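Local atomic coordinates of angiopoietin-related protein 6 (Homo sapiens, PDB entry 6Y43), a protein that is a secreted angiopoietin-like factor, probably acting outside the cell through its calcium-binding, fibrinogen-like C-terminal globe. Residues Gly160-Tyr165 with Trp170-Cys175. Numbering follows the deposited sequence.
With CA (calcium ion), chain B.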
loop_
_atom_site.group_PDB
_atom_site.type_symbol
_atom_site.label_atom_id
_atom_site.label_comp_id
_atom_site.label_asym_id
_atom_site.label_seq_id
_atom_site.Cartn_x
_atom_site.Cartn_y
_atom_site.Cartn_z
ATOM N N GLY A 160 11.258 11.047 18.840
ATOM C CA GLY A 160 10.334 10.148 19.487
ATOM C C GLY A 160 9.936 9.030 18.605
ATOM O O GLY A 160 10.653 8.700 17.666
ATOM N N ASN A 161 8.833 8.434 18.878
ATOM C CA ASN A 161 8.380 7.193 18.238
ATOM C C ASN A 161 7.213 7.521 17.304
ATOM O O ASN A 161 6.059 7.615 17.734
ATOM C CB ASN A 161 7.976 6.173 19.305
ATOM C CG ASN A 161 7.666 4.803 18.714
ATOM O OD1 ASN A 161 7.245 4.668 17.554
ATOM N ND2 ASN A 161 7.817 3.782 19.526
ATOM N N CYS A 162 7.510 7.665 16.009
ATOM C CA CYS A 162 6.468 8.092 15.078
ATOM C C CYS A 162 5.260 7.160 15.098
ATOM O O CYS A 162 4.110 7.618 15.097
ATOM C CB CYS A 162 7.018 8.171 13.658
ATOM S SG CYS A 162 8.197 9.471 13.407
ATOM N N ALA A 163 5.502 5.845 15.118
ATOM C CA ALA A 163 4.405 4.878 15.079
ATOM C C ALA A 163 3.498 4.999 16.298
ATOM O O ALA A 163 2.289 4.742 16.213
ATOM C CB ALA A 163 4.987 3.467 15.004
ATOM N N LEU A 164 4.076 5.325 17.458
ATOM C CA LEU A 164 3.291 5.502 18.676
ATOM C C LEU A 164 2.266 6.609 18.507
ATOM O O LEU A 164 1.142 6.515 19.016
ATOM C CB LEU A 164 4.223 5.831 19.844
ATOM C CG LEU A 164 3.620 6.070 21.230
ATOM C CD1 LEU A 164 2.987 4.808 21.758
ATOM C CD2 LEU A 164 4.705 6.568 22.179
ATOM N N TYR A 165 2.646 7.676 17.812
ATOM C CA TYR A 165 1.748 8.810 17.658
ATOM C C TYR A 165 0.905 8.721 16.398
ATOM O O TYR A 165 -0.251 9.152 16.416
ATOM C CB TYR A 165 2.536 10.120 17.631
ATOM C CG TYR A 165 3.435 10.321 18.838
ATOM C CD1 TYR A 165 2.905 10.499 20.103
ATOM C CD2 TYR A 165 4.805 10.316 18.694
ATOM C CE1 TYR A 165 3.735 10.679 21.207
ATOM C CE2 TYR A 165 5.646 10.494 19.790
ATOM C CZ TYR A 165 5.101 10.669 21.038
ATOM O OH TYR A 165 5.941 10.841 22.117
ATOM N N TRP A 170 5.036 1.787 9.112
ATOM C CA TRP A 170 5.350 2.629 7.965
ATOM C C TRP A 170 6.837 2.907 7.947
ATOM O O TRP A 170 7.534 2.736 8.951
ATOM C CB TRP A 170 4.565 3.931 8.045
ATOM C CG TRP A 170 4.353 4.737 6.776
ATOM C CD1 TRP A 170 4.841 5.982 6.518
ATOM C CD2 TRP A 170 3.536 4.386 5.645
ATOM N NE1 TRP A 170 4.395 6.423 5.302
ATOM C CE2 TRP A 170 3.596 5.461 4.738
ATOM C CE3 TRP A 170 2.776 3.258 5.308
ATOM C CZ2 TRP A 170 2.918 5.453 3.525
ATOM C CZ3 TRP A 170 2.102 3.256 4.107
ATOM C CH2 TRP A 170 2.183 4.345 3.225
ATOM N N TRP A 171 7.285 3.410 6.794
ATOM C CA TRP A 171 8.665 3.840 6.604
ATOM C C TRP A 171 8.809 5.273 7.121
ATOM O O TRP A 171 9.099 6.224 6.390
ATOM C CB TRP A 171 9.047 3.715 5.137
ATOM C CG TRP A 171 8.760 2.349 4.526
ATOM C CD1 TRP A 171 9.584 1.255 4.528
ATOM C CD2 TRP A 171 7.569 1.942 3.836
ATOM N NE1 TRP A 171 8.991 0.205 3.868
ATOM C CE2 TRP A 171 7.757 0.606 3.431
ATOM C CE3 TRP A 171 6.367 2.585 3.499
ATOM C CZ2 TRP A 171 6.789 -0.104 2.721
ATOM C CZ3 TRP A 171 5.411 1.866 2.802
ATOM C CH2 TRP A 171 5.634 0.538 2.420
ATOM N N TYR A 172 8.514 5.429 8.406
ATOM C CA TYR A 172 8.478 6.758 9.001
ATOM C C TYR A 172 9.833 7.454 8.895
ATOM O O TYR A 172 10.898 6.838 9.027
ATOM C CB TYR A 172 8.014 6.690 10.469
ATOM C CG TYR A 172 6.521 6.399 10.654
ATOM C CD1 TYR A 172 5.545 7.276 10.193
ATOM C CD2 TYR A 172 6.095 5.255 11.317
ATOM C CE1 TYR A 172 4.203 7.004 10.356
ATOM C CE2 TYR A 172 4.759 4.984 11.489
ATOM C CZ TYR A 172 3.801 5.887 11.022
ATOM O OH TYR A 172 2.451 5.598 11.198
ATOM N N HIS A 173 9.757 8.778 8.670
ATOM C CA HIS A 173 10.897 9.676 8.594
ATOM C C HIS A 173 10.857 10.502 9.852
ATOM O O HIS A 173 11.211 9.996 10.942
ATOM C CB HIS A 173 10.799 10.512 7.306
ATOM C CG HIS A 173 12.022 11.326 7.004
ATOM N ND1 HIS A 173 12.417 11.606 5.715
ATOM C CD2 HIS A 173 12.919 11.937 7.815
ATOM C CE1 HIS A 173 13.518 12.343 5.743
ATOM N NE2 HIS A 173 13.841 12.561 7.006
ATOM N N ALA A 174 10.379 11.750 9.815
ATOM C CA ALA A 174 10.283 12.592 11.010
ATOM C C ALA A 174 9.136 13.607 10.928
ATOM O O ALA A 174 9.350 14.825 10.979
ATOM C CB ALA A 174 11.611 13.314 11.241
ATOM N N CYS A 175 7.871 13.148 10.839
ATOM C CA CYS A 175 7.521 11.729 10.830
ATOM C C CYS A 175 7.013 11.257 9.484
ATOM O O CYS A 175 7.371 10.160 9.017
ATOM C CB CYS A 175 6.430 11.413 11.850
ATOM S SG CYS A 175 7.099 11.216 13.515
HETATM CA CA CA B . 12.434 7.588 16.745
HETATM O O HOH W 1 13.588 7.789 18.882
HETATM O O HOH W 2 14.635 7.191 15.862
#
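Cys162, in the first turn of helix 162-166, and Cys175, which follows a cis peptide bond, bring their backbones to 5.7 Å between CA atoms. They form a disulfide beside the calcium site of the fibrinogen-like C-terminal domain: the SG atoms of Cys162 and Cys175 are 2.1 Å apart, with chi3 at -84°. Both CB atoms are directed at the other segment, and with each SG beside its own backbone N the two sulfurs meet. Tyr172 packs next to this bridge. Cys162 CB stands 4.0 Å from the centroid of the Tyr172 ring and 28° off its normal, a CH-pi contact over the face, whereas Cys162 SG approaches the ring obliquely. Beyond CG the ring extends along the helix start, bringing Tyr172 CE2 within 3.6 Å of Ala163 CA. On the opposite face of the Tyr172 ring lies Trp170 CB, 3.5 Å above the plane, while Tyr172 OH hydrogen-bonds with Asn179 OD1 and Gly168 N. With an alanine in place of Tyr172, the space between Cys162 CB and Trp170 CB is likely to be left unfilled, and Asn179 and Gly168 would probably lose their shared hydroxyl. Two residues ahead of the helix, Gly160 O binds the calcium ion with Asp154 OD2, Asp156 OD1, Tyr158 O and waters; Asp156 OD2 accepts from Cys162 N, linking metal site and disulfide. Asn161 is the N-cap: Leu164 N donates to Asn161 OD1 over 3.2 Å, from above the carbonyl plane.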